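PDB 5ICQ: methylocystis parvus OBBP MbnE from Methylocystis parvus OBBP, which probably binds the copper-chelating peptide methanobactin in the periplasm, as a solute-binding protein of family 5 associated with methanobactin transport. Local coordinates for residues I448-R453 / V473-V478; R486-D491 / Q520-N525; A309-K314 / I578-D583; T289-W294 / N354-L359. One frame throughout, in Å; residues are numbered along the deposited sequence.

Interaction 1: residues I448-R453 / V473-V478; sequences IMVKDR and VRVRLV
Ile448 and Val450 pair in parallel with Val475 and Leu477, on the two strands of a beta-alpha-beta unit whose connecting helix 453-467 packs on Ile448, Val450, Val473 and Val475. Axes 4.8 Å apart and 21° from parallel fit neighbouring strands of one sheet. Four backbone bonds satisfy the facing donors and acceptors. Ile448 N gives to Arg474 O at 2.8 Å, and Ile448 O takes Arg476 N. Next, Val450 N gives to Arg476 O, and Val450 O receives Val478 N at 3.0 Å, almost in line with its carbonyl. Beyond the last direct bond, a water donates to both Lys451 O and Val478 O and so bridges the two chains. Met449 N and O are not used here; its backbone bonds to Met494 of strand 494-498, which also pairs with strand 442-450. Asp452 OD1 caps Gln455 N at the start of the helix. On the helix-covered face, Ile448 CD1 meets Val473 CG1 at 3.7 Å, the two side chains crossing at a slant. Met449 lies on the other face, where its CG runs into Val478 CG2 at roughly a right angle. Leu477 CG stands anti to its backbone N (chi1 170°), which carries CD1 over the Lys451-Asp452 peptide, 3.4 Å from Asp452 N.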
# COMPACT_ATOMS: atom_id res chain seq x y z
N ILE A 448 -7.98 -20.72 -14.88
CA ILE A 448 -7.86 -19.58 -13.97
C ILE A 448 -8.18 -20.06 -12.57
O ILE A 448 -9.32 -20.47 -12.30
CB ILE A 448 -8.80 -18.43 -14.36
CG1 ILE A 448 -8.54 -17.96 -15.79
CG2 ILE A 448 -8.64 -17.25 -13.35
CD1 ILE A 448 -9.54 -16.88 -16.27
N MET A 449 -7.21 -19.99 -11.66
CA MET A 449 -7.46 -20.38 -10.28
C MET A 449 -8.00 -19.18 -9.51
O MET A 449 -7.41 -18.10 -9.56
CB MET A 449 -6.16 -20.90 -9.63
CG MET A 449 -6.30 -21.20 -8.16
SD MET A 449 -4.76 -21.84 -7.43
CE MET A 449 -3.74 -20.36 -7.36
N VAL A 450 -9.12 -19.37 -8.80
CA VAL A 450 -9.73 -18.29 -8.05
C VAL A 450 -9.98 -18.72 -6.61
O VAL A 450 -10.04 -19.91 -6.29
CB VAL A 450 -11.05 -17.79 -8.68
CG1 VAL A 450 -10.80 -17.20 -10.07
CG2 VAL A 450 -12.08 -18.92 -8.76
N LYS A 451 -10.13 -17.73 -5.73
CA LYS A 451 -10.26 -18.00 -4.30
C LYS A 451 -11.61 -17.65 -3.70
O LYS A 451 -11.90 -18.10 -2.59
CB LYS A 451 -9.17 -17.25 -3.52
CG LYS A 451 -9.38 -15.75 -3.43
CD LYS A 451 -8.38 -15.15 -2.43
CE LYS A 451 -8.53 -13.64 -2.30
NZ LYS A 451 -7.66 -13.12 -1.20
N ASP A 452 -12.46 -16.89 -4.40
CA ASP A 452 -13.77 -16.58 -3.84
C ASP A 452 -14.76 -16.33 -4.98
O ASP A 452 -14.40 -16.39 -6.16
CB ASP A 452 -13.70 -15.39 -2.87
CG ASP A 452 -13.14 -14.12 -3.50
OD1 ASP A 452 -13.45 -13.82 -4.68
OD2 ASP A 452 -12.41 -13.39 -2.80
N ARG A 453 -16.02 -16.05 -4.61
CA ARG A 453 -17.10 -15.92 -5.59
C ARG A 453 -16.94 -14.68 -6.46
O ARG A 453 -17.29 -14.70 -7.65
CB ARG A 453 -18.47 -15.85 -4.90
CG ARG A 453 -18.98 -17.12 -4.25
CD ARG A 453 -18.20 -17.51 -3.01
NE ARG A 453 -17.72 -16.37 -2.21
CZ ARG A 453 -16.76 -16.45 -1.30
NH1 ARG A 453 -16.16 -17.62 -1.08
NH2 ARG A 453 -16.39 -15.38 -0.63
N VAL A 473 -11.25 -22.08 -21.40
CA VAL A 473 -10.80 -21.56 -20.11
C VAL A 473 -11.60 -22.24 -19.01
O VAL A 473 -12.82 -22.10 -18.95
CB VAL A 473 -10.96 -20.03 -20.01
CG1 VAL A 473 -10.36 -19.52 -18.69
CG2 VAL A 473 -10.33 -19.33 -21.23
N ARG A 474 -10.91 -22.95 -18.12
CA ARG A 474 -11.56 -23.55 -16.97
C ARG A 474 -11.35 -22.66 -15.74
O ARG A 474 -10.22 -22.30 -15.42
CB ARG A 474 -10.99 -24.95 -16.73
CG ARG A 474 -11.10 -25.83 -17.96
CD ARG A 474 -10.08 -26.95 -18.00
NE ARG A 474 -8.84 -26.57 -18.68
CZ ARG A 474 -7.63 -26.65 -18.13
NH1 ARG A 474 -7.50 -27.11 -16.89
NH2 ARG A 474 -6.55 -26.29 -18.81
N VAL A 475 -12.45 -22.31 -15.07
CA VAL A 475 -12.39 -21.47 -13.87
C VAL A 475 -12.58 -22.39 -12.68
O VAL A 475 -13.62 -23.04 -12.55
CB VAL A 475 -13.46 -20.37 -13.90
CG1 VAL A 475 -13.44 -19.53 -12.60
CG2 VAL A 475 -13.25 -19.47 -15.11
N ARG A 476 -11.57 -22.48 -11.80
CA ARG A 476 -11.66 -23.38 -10.66
C ARG A 476 -11.47 -22.64 -9.35
O ARG A 476 -10.40 -22.06 -9.10
CB ARG A 476 -10.67 -24.55 -10.78
CG ARG A 476 -10.91 -25.43 -12.01
CD ARG A 476 -12.39 -25.82 -12.21
NE ARG A 476 -12.61 -26.52 -13.49
CZ ARG A 476 -13.66 -26.36 -14.30
NH1 ARG A 476 -14.64 -25.50 -14.01
NH2 ARG A 476 -13.71 -27.05 -15.44
N LEU A 477 -12.50 -22.68 -8.52
CA LEU A 477 -12.47 -22.11 -7.18
C LEU A 477 -11.84 -23.14 -6.24
O LEU A 477 -12.31 -24.27 -6.16
CB LEU A 477 -13.90 -21.80 -6.74
CG LEU A 477 -14.15 -21.42 -5.29
CD1 LEU A 477 -13.55 -20.08 -5.05
CD2 LEU A 477 -15.65 -21.40 -4.99
N VAL A 478 -10.75 -22.77 -5.57
CA VAL A 478 -10.06 -23.73 -4.71
C VAL A 478 -10.08 -23.21 -3.28
O VAL A 478 -10.15 -22.00 -3.04
CB VAL A 478 -8.62 -24.00 -5.20
CG1 VAL A 478 -8.62 -24.46 -6.65
CG2 VAL A 478 -7.77 -22.77 -5.06
O HOH W 1 -10.49 -20.17 -1.34

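Interaction 2: residues R486-D491 / Q520-N525; sequences RRQKFD and QESSFN
Gln488 and Ser522 bring the two backbones together, their CA atoms 4.0 Å apart. One direct bond joins the segments: Ser522 N gives to Gln488 O at 2.9 Å, in the carbonyl plane on a lone pair, with an angle of 162° at the hydrogen. Glu521 CA lies 3.4 Å from that same oxygen. Two waters add bridges, one donating to Arg487 O and Ser523 O, the other to Lys489 O and Glu521 OE2. Both segments carry a defined turn. Helix 480-489 closes in a Schellman motif at Phe490, whose phi is 58°, with Asp491 N bonded back to Arg486 O; the loop 520-525 makes a type II turn from Gln520 to Ser523, followed by an ST turn in which Ser523 OG accepts from Asn525 N, the same hydroxyl being hydrogen-bonded to Thr517 O as well.

Phe490 fills the angle between the two turns. Its ring has Gln488 O over the centre of one face, while Gln520 O, 3.4 Å from CE2, and Ser523 OG, 3.7 Å from CZ, come at the edge; Arg329 makes a cation-pi contact with it. A serine in place of Phe490 would probably leave a gap beneath the 520-523 turn and deprive Arg329 of its aromatic partner. Farther out, Gln488 CG rests against Ser522 OG at 3.3 Å. The Lys489 and Glu521 chains cross at a slant, and Lys489 NZ stays 5.8 Å from Glu521 OE2. Arg486 grips Asp491 O side-on with NE and NH2, the oxygen lying in the guanidinium plane.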
# COMPACT_ATOMS: atom_id res chain seq x y z
N ARG A 486 -0.75 -23.33 -3.77
CA ARG A 486 -0.51 -23.25 -5.20
C ARG A 486 0.03 -21.89 -5.61
O ARG A 486 0.85 -21.80 -6.53
CB ARG A 486 -1.78 -23.61 -5.97
CG ARG A 486 -2.10 -25.11 -5.88
CD ARG A 486 -3.39 -25.46 -6.60
NE ARG A 486 -3.31 -25.07 -8.01
CZ ARG A 486 -4.29 -25.23 -8.89
NH1 ARG A 486 -5.43 -25.79 -8.52
NH2 ARG A 486 -4.13 -24.83 -10.15
N ARG A 487 -0.40 -20.82 -4.93
CA ARG A 487 0.18 -19.52 -5.23
C ARG A 487 1.66 -19.49 -4.87
O ARG A 487 2.48 -18.95 -5.63
CB ARG A 487 -0.59 -18.42 -4.49
CG ARG A 487 -0.08 -17.02 -4.77
CD ARG A 487 -0.69 -16.00 -3.82
NE ARG A 487 -0.10 -16.14 -2.49
CZ ARG A 487 -0.79 -16.23 -1.36
NH1 ARG A 487 -2.12 -16.17 -1.38
NH2 ARG A 487 -0.16 -16.35 -0.21
N GLN A 488 2.02 -20.09 -3.73
CA GLN A 488 3.40 -20.10 -3.27
C GLN A 488 4.31 -20.88 -4.21
O GLN A 488 5.48 -20.51 -4.40
CB GLN A 488 3.48 -20.68 -1.85
CG GLN A 488 3.00 -19.70 -0.79
CD GLN A 488 2.83 -20.35 0.57
OE1 GLN A 488 2.88 -21.57 0.71
NE2 GLN A 488 2.64 -19.53 1.60
N LYS A 489 3.81 -21.97 -4.77
CA LYS A 489 4.58 -22.81 -5.68
C LYS A 489 4.42 -22.41 -7.14
O LYS A 489 5.03 -23.05 -8.01
CB LYS A 489 4.17 -24.27 -5.50
CG LYS A 489 4.40 -24.78 -4.08
CD LYS A 489 4.05 -26.26 -3.93
CE LYS A 489 4.57 -26.82 -2.60
NZ LYS A 489 4.21 -28.26 -2.40
N PHE A 490 3.63 -21.36 -7.43
CA PHE A 490 3.34 -20.93 -8.80
C PHE A 490 2.69 -22.05 -9.61
O PHE A 490 2.95 -22.21 -10.81
CB PHE A 490 4.60 -20.39 -9.49
CG PHE A 490 5.34 -19.35 -8.68
CD1 PHE A 490 4.70 -18.19 -8.25
CD2 PHE A 490 6.68 -19.53 -8.33
CE1 PHE A 490 5.38 -17.21 -7.50
CE2 PHE A 490 7.37 -18.57 -7.58
CZ PHE A 490 6.72 -17.41 -7.15
N ASP A 491 1.81 -22.82 -8.96
CA ASP A 491 1.12 -23.93 -9.63
C ASP A 491 -0.24 -23.43 -10.14
O ASP A 491 -1.31 -23.76 -9.62
CB ASP A 491 0.98 -25.12 -8.69
CG ASP A 491 0.24 -26.28 -9.33
OD1 ASP A 491 0.16 -26.32 -10.59
OD2 ASP A 491 -0.26 -27.13 -8.58
N GLN A 520 11.46 -17.95 -7.06
CA GLN A 520 11.65 -18.12 -5.63
C GLN A 520 10.29 -18.39 -5.00
O GLN A 520 9.39 -17.55 -5.08
CB GLN A 520 12.30 -16.86 -5.05
CG GLN A 520 12.37 -16.74 -3.55
CD GLN A 520 12.79 -15.34 -3.14
OE1 GLN A 520 12.03 -14.60 -2.51
NE2 GLN A 520 14.00 -14.94 -3.54
N GLU A 521 10.12 -19.57 -4.40
CA GLU A 521 8.83 -19.94 -3.82
C GLU A 521 8.36 -18.88 -2.83
O GLU A 521 9.16 -18.29 -2.09
CB GLU A 521 8.92 -21.30 -3.12
CG GLU A 521 9.11 -22.44 -4.09
CD GLU A 521 8.48 -23.74 -3.62
OE1 GLU A 521 8.28 -23.91 -2.39
OE2 GLU A 521 8.18 -24.60 -4.48
N SER A 522 7.05 -18.61 -2.86
CA SER A 522 6.34 -17.65 -2.02
C SER A 522 6.63 -16.20 -2.35
O SER A 522 6.17 -15.31 -1.63
CB SER A 522 6.62 -17.87 -0.53
OG SER A 522 6.24 -19.18 -0.14
N SER A 523 7.36 -15.90 -3.43
CA SER A 523 7.62 -14.50 -3.69
C SER A 523 6.38 -13.83 -4.29
O SER A 523 5.44 -14.50 -4.74
CB SER A 523 8.82 -14.32 -4.62
OG SER A 523 8.43 -14.38 -5.98
N PHE A 524 6.40 -12.50 -4.30
CA PHE A 524 5.33 -11.69 -4.88
C PHE A 524 5.39 -11.62 -6.40
O PHE A 524 4.48 -11.04 -7.01
CB PHE A 524 5.39 -10.26 -4.32
CG PHE A 524 5.15 -10.20 -2.84
CD1 PHE A 524 4.46 -11.20 -2.20
CD2 PHE A 524 5.62 -9.13 -2.09
CE1 PHE A 524 4.24 -11.15 -0.83
CE2 PHE A 524 5.39 -9.08 -0.72
CZ PHE A 524 4.70 -10.09 -0.10
N ASN A 525 6.41 -12.20 -7.02
CA ASN A 525 6.57 -12.12 -8.47
C ASN A 525 5.75 -13.24 -9.12
O ASN A 525 6.27 -14.25 -9.60
CB ASN A 525 8.05 -12.20 -8.84
CG ASN A 525 8.31 -11.85 -10.30
OD1 ASN A 525 7.40 -11.89 -11.13
ND2 ASN A 525 9.56 -11.52 -10.62
O HOH W 2 4.11 -16.87 -4.30
O HOH W 3 7.77 -23.34 -7.47

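Interaction 3: residues A309-K314 / I578-D583; sequences ARESLK and IAHSTD
Ala309 and His580 form one hydrogen-bonded pair, and Glu311 and Ile578 another, in the antiparallel sheet where strand 576-581 runs between 308-313 and 285-288. The axes approach to 4.7 Å at 146°, so the ladder is distinctly twisted. Four backbone bonds, all of 2.9 Å, close the two rings: Ala309 N to His580 O, His580 N to Ala309 O, Glu311 N to Ile578 O and Ile578 N to Glu311 O, this last nearly straight at 179°. Between them Arg310 and Ala579 make the non-hydrogen-bonded pair, their CA atoms 4.0 Å apart, with each CA also directing a C-H at a carbonyl oxygen across the gap.

Apolar packing is slighter. Leu313 CD1 touches Ile578 CD1 at 3.7 Å, and Ala309 CB lies near Thr582 CG2.

The polar side-chain contact joins His580 to Glu311 diagonally across the face they share. His580 NE2 donates to Glu311 OE2, meeting it on the anti side and out of the carboxylate plane, with ring and carboxylate turned 67° apart; Arg586 supplies a salt bridge to the same oxygen. One ring face has Ala309 O above it toward the rim, and Trp605 adds an edge-to-face contact. Replacing His580 by leucine would probably leave Glu311 with Arg586 but without its bond across the strands, freer to turn. Because both ring nitrogens face acceptors, the imidazole is probably doubly protonated and so cationic. The ring's rotation is fixed from its other side by His580 ND1 donating to Ser581 O at 2.8 Å, the oxygen lying in the ring plane.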
# COMPACT_ATOMS: atom_id res chain seq x y z
N ALA A 309 -23.45 11.72 7.35
CA ALA A 309 -23.20 12.16 5.98
C ALA A 309 -22.27 11.18 5.29
O ALA A 309 -21.46 10.52 5.94
CB ALA A 309 -22.60 13.57 5.96
N ARG A 310 -22.37 11.08 3.98
CA ARG A 310 -21.40 10.29 3.23
C ARG A 310 -20.73 11.17 2.18
O ARG A 310 -21.28 12.18 1.74
CB ARG A 310 -22.05 9.08 2.60
CG ARG A 310 -23.08 9.37 1.54
CD ARG A 310 -23.32 8.10 0.77
NE ARG A 310 -24.38 8.22 -0.21
CZ ARG A 310 -24.58 7.34 -1.18
NH1 ARG A 310 -23.77 6.29 -1.31
NH2 ARG A 310 -25.59 7.50 -2.03
N GLU A 311 -19.50 10.79 1.82
CA GLU A 311 -18.68 11.60 0.92
C GLU A 311 -17.79 10.69 0.10
O GLU A 311 -17.43 9.59 0.54
CB GLU A 311 -17.76 12.57 1.67
CG GLU A 311 -18.32 13.29 2.87
CD GLU A 311 -17.29 14.25 3.44
OE1 GLU A 311 -16.93 15.22 2.74
OE2 GLU A 311 -16.82 14.02 4.57
N SER A 312 -17.39 11.18 -1.08
CA SER A 312 -16.32 10.57 -1.86
C SER A 312 -15.14 11.52 -1.86
O SER A 312 -15.29 12.70 -2.17
CB SER A 312 -16.75 10.29 -3.30
OG SER A 312 -17.77 9.31 -3.35
N LEU A 313 -13.96 11.03 -1.48
CA LEU A 313 -12.77 11.86 -1.40
C LEU A 313 -11.67 11.30 -2.30
O LEU A 313 -11.55 10.08 -2.48
CB LEU A 313 -12.25 11.97 0.04
CG LEU A 313 -13.25 12.41 1.10
CD1 LEU A 313 -12.59 12.39 2.48
CD2 LEU A 313 -13.80 13.79 0.79
N LYS A 314 -10.86 12.20 -2.85
CA LYS A 314 -9.76 11.81 -3.71
C LYS A 314 -8.52 12.59 -3.30
O LYS A 314 -8.61 13.77 -2.95
CB LYS A 314 -10.08 12.10 -5.19
CG LYS A 314 -9.16 11.39 -6.17
CD LYS A 314 -9.39 11.88 -7.59
CE LYS A 314 -8.83 10.91 -8.63
NZ LYS A 314 -8.02 9.80 -8.04
N ILE A 578 -16.62 7.21 2.05
CA ILE A 578 -16.69 7.23 3.51
C ILE A 578 -18.06 7.72 3.97
O ILE A 578 -18.82 8.34 3.22
CB ILE A 578 -15.58 8.10 4.14
CG1 ILE A 578 -15.87 9.59 3.93
CG2 ILE A 578 -14.20 7.74 3.56
CD1 ILE A 578 -14.93 10.52 4.72
N ALA A 579 -18.37 7.42 5.22
CA ALA A 579 -19.55 7.97 5.87
C ALA A 579 -19.21 8.22 7.33
O ALA A 579 -18.35 7.53 7.90
CB ALA A 579 -20.77 7.05 5.77
N HIS A 580 -19.87 9.21 7.93
CA HIS A 580 -19.50 9.58 9.29
C HIS A 580 -20.62 10.35 9.96
O HIS A 580 -21.46 10.97 9.30
CB HIS A 580 -18.22 10.43 9.29
CG HIS A 580 -18.34 11.68 8.48
ND1 HIS A 580 -18.86 12.85 9.00
CD2 HIS A 580 -18.01 11.94 7.20
CE1 HIS A 580 -18.85 13.78 8.06
NE2 HIS A 580 -18.34 13.26 6.96
N SER A 581 -20.64 10.29 11.29
CA SER A 581 -21.48 11.18 12.07
C SER A 581 -21.12 12.63 11.78
O SER A 581 -19.95 12.97 11.56
CB SER A 581 -21.31 10.89 13.57
OG SER A 581 -21.89 11.92 14.35
N THR A 582 -22.13 13.51 11.78
CA THR A 582 -21.82 14.93 11.61
C THR A 582 -21.35 15.58 12.89
O THR A 582 -20.98 16.76 12.87
CB THR A 582 -23.05 15.68 11.07
OG1 THR A 582 -24.18 15.40 11.90
CG2 THR A 582 -23.33 15.25 9.66
N ASP A 583 -21.32 14.84 13.99
CA ASP A 583 -20.77 15.33 15.24
C ASP A 583 -19.25 15.31 15.27
O ASP A 583 -18.66 15.87 16.20
CB ASP A 583 -21.33 14.52 16.41
CG ASP A 583 -22.83 14.67 16.56
OD1 ASP A 583 -23.37 15.68 16.06
OD2 ASP A 583 -23.46 13.78 17.17

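Interaction 4: residues T289-W294 / N354-L359; sequences TSTTRW and NYYAGL. With SO4 (sulfate ion), chain E.
Thr291 is the residue of segment 289-294 most covered by segment 354-359, and Ser290 just before it prepares its helix. Ser290 OG accepts from Arg293 N at 3.0 Å, an N-cap bond, while Ser290 O takes Trp294 N. Thr291 then presents CB to Tyr356 O and sets OG1 3.7 Å from Tyr356 CD1, at the edge of the ring and near its plane. With chi1 at 51°, OG1 sits between backbone N and carbonyl carbon, facing a water at 2.7 Å. That water also contacts Thr292 OG1 and donates to Tyr355 O at 2.8 Å, so it links the first turn of helix 291-296 to the Tyr355 carbonyl.

Arg293 turns away from the 354-359 segment. Its NH1 donates to O3 of a sulfate ion, probably from the crystallisation liquor, at 2.8 Å, NH2 adds weak bonds to O3 and O4, and Glu288 forms a salt bridge with NH2. Trp294 returns to the contact: Leu359 CD1 meets its CD1 at 3.9 Å, in the indole plane at the edge, and the two side chains cross at about a right angle. Trp577 stacks on the indole and touches Leu359 and Thr291 too. Tyr356 OH bonds to Asp454.

The contact is thus a capped helix N-terminus packed against a type I' turn, which runs from Tyr356 to Leu359 and closes with Leu359 N bonded to Tyr356 O.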
# COMPACT_ATOMS: atom_id res chain seq x y z
N THR A 289 -16.51 -0.30 1.06
CA THR A 289 -15.85 -1.03 -0.02
C THR A 289 -16.80 -1.88 -0.85
O THR A 289 -16.37 -2.50 -1.83
CB THR A 289 -14.73 -1.93 0.53
OG1 THR A 289 -15.24 -2.73 1.59
CG2 THR A 289 -13.57 -1.08 1.05
N SER A 290 -18.09 -1.93 -0.49
CA SER A 290 -19.08 -2.71 -1.21
C SER A 290 -19.80 -1.81 -2.21
O SER A 290 -20.44 -0.83 -1.80
CB SER A 290 -20.09 -3.33 -0.24
OG SER A 290 -21.30 -3.66 -0.91
N THR A 291 -19.70 -2.14 -3.50
CA THR A 291 -20.43 -1.35 -4.50
C THR A 291 -21.93 -1.46 -4.31
O THR A 291 -22.66 -0.48 -4.54
CB THR A 291 -20.05 -1.78 -5.93
OG1 THR A 291 -20.18 -3.20 -6.06
CG2 THR A 291 -18.62 -1.38 -6.24
N THR A 292 -22.42 -2.63 -3.90
CA THR A 292 -23.86 -2.79 -3.68
C THR A 292 -24.34 -1.87 -2.55
O THR A 292 -25.37 -1.20 -2.68
CB THR A 292 -24.19 -4.25 -3.35
OG1 THR A 292 -23.70 -5.09 -4.40
CG2 THR A 292 -25.70 -4.44 -3.23
N ARG A 293 -23.61 -1.85 -1.44
CA ARG A 293 -24.04 -1.04 -0.30
C ARG A 293 -23.91 0.44 -0.62
O ARG A 293 -24.82 1.22 -0.33
CB ARG A 293 -23.22 -1.40 0.93
CG ARG A 293 -23.89 -1.13 2.25
CD ARG A 293 -23.39 -2.14 3.28
NE ARG A 293 -21.95 -2.27 3.20
CZ ARG A 293 -21.27 -3.33 3.61
NH1 ARG A 293 -21.91 -4.37 4.14
NH2 ARG A 293 -19.95 -3.35 3.49
N TRP A 294 -22.79 0.84 -1.23
CA TRP A 294 -22.63 2.23 -1.64
C TRP A 294 -23.75 2.64 -2.58
O TRP A 294 -24.31 3.73 -2.46
CB TRP A 294 -21.26 2.42 -2.30
CG TRP A 294 -20.82 3.86 -2.52
CD1 TRP A 294 -20.57 4.46 -3.72
CD2 TRP A 294 -20.57 4.86 -1.50
NE1 TRP A 294 -20.17 5.77 -3.51
CE2 TRP A 294 -20.16 6.03 -2.17
CE3 TRP A 294 -20.64 4.86 -0.10
CZ2 TRP A 294 -19.83 7.21 -1.48
CZ3 TRP A 294 -20.31 6.02 0.58
CH2 TRP A 294 -19.90 7.18 -0.11
N ASN A 354 -22.57 -4.78 -14.84
CA ASN A 354 -23.38 -5.90 -14.37
C ASN A 354 -23.11 -6.27 -12.92
O ASN A 354 -23.99 -6.84 -12.27
CB ASN A 354 -23.16 -7.12 -15.27
CG ASN A 354 -24.00 -7.07 -16.53
OD1 ASN A 354 -25.17 -7.44 -16.51
ND2 ASN A 354 -23.42 -6.57 -17.61
N TYR A 355 -21.92 -6.00 -12.39
CA TYR A 355 -21.64 -6.37 -11.00
C TYR A 355 -21.40 -5.19 -10.08
O TYR A 355 -21.61 -5.32 -8.87
CB TYR A 355 -20.42 -7.30 -10.91
CG TYR A 355 -20.67 -8.67 -11.50
CD1 TYR A 355 -21.61 -9.51 -10.93
CD2 TYR A 355 -19.96 -9.12 -12.61
CE1 TYR A 355 -21.85 -10.76 -11.45
CE2 TYR A 355 -20.19 -10.38 -13.14
CZ TYR A 355 -21.14 -11.20 -12.54
OH TYR A 355 -21.41 -12.46 -13.03
N TYR A 356 -20.94 -4.05 -10.59
CA TYR A 356 -20.40 -3.02 -9.71
C TYR A 356 -21.13 -1.69 -9.82
O TYR A 356 -20.60 -0.67 -9.38
CB TYR A 356 -18.90 -2.84 -9.96
CG TYR A 356 -18.15 -4.15 -9.82
CD1 TYR A 356 -18.15 -4.85 -8.61
CD2 TYR A 356 -17.45 -4.69 -10.89
CE1 TYR A 356 -17.46 -6.05 -8.48
CE2 TYR A 356 -16.76 -5.89 -10.77
CZ TYR A 356 -16.77 -6.56 -9.57
OH TYR A 356 -16.08 -7.75 -9.46
N ALA A 357 -22.34 -1.70 -10.38
CA ALA A 357 -23.19 -0.51 -10.49
C ALA A 357 -22.48 0.62 -11.22
O ALA A 357 -22.77 1.80 -10.99
CB ALA A 357 -23.67 -0.05 -9.11
N GLY A 358 -21.55 0.26 -12.11
CA GLY A 358 -20.80 1.25 -12.87
C GLY A 358 -19.86 2.11 -12.07
O GLY A 358 -19.39 3.14 -12.57
N LEU A 359 -19.52 1.70 -10.85
CA LEU A 359 -18.79 2.58 -9.93
C LEU A 359 -17.28 2.53 -10.09
O LEU A 359 -16.59 3.41 -9.56
CB LEU A 359 -19.15 2.23 -8.48
CG LEU A 359 -20.59 2.59 -8.11
CD1 LEU A 359 -20.95 2.00 -6.76
CD2 LEU A 359 -20.79 4.11 -8.10
S SO4 E . -18.86 -6.87 3.18
O1 SO4 E . -17.97 -7.18 4.30
O2 SO4 E . -18.99 -8.04 2.32
O3 SO4 E . -20.18 -6.51 3.69
O4 SO4 E . -18.30 -5.76 2.43
O HOH W 4 -22.69 -3.67 -6.90

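How the interactions relate
Along the chain, interaction 4 opens and closes before interaction 1, which in turn precedes interaction 2; interaction 3 begins after the first segment of interaction 4 and closes last, so these two cross. Interactions 1 and 2 are neighbours, centres 17 Å apart: strand 472-477 leads into helix 480-489, and Met449 SD packs 3.6 Å from Arg486 NE. Interactions 3 and 4 lie 18 Å apart, centre to centre, and meet at Trp294, where Trp294 O is 2.9 Å from Arg310 NH1, a probable hydrogen bond. The centres of interactions 2 and 3 are 39 Å apart, on opposite sides of the chain's centre. Interaction 3 joins strand 308-313 to strand 576-581, near the C-terminus, bracketing in sequence interactions 1 and 2.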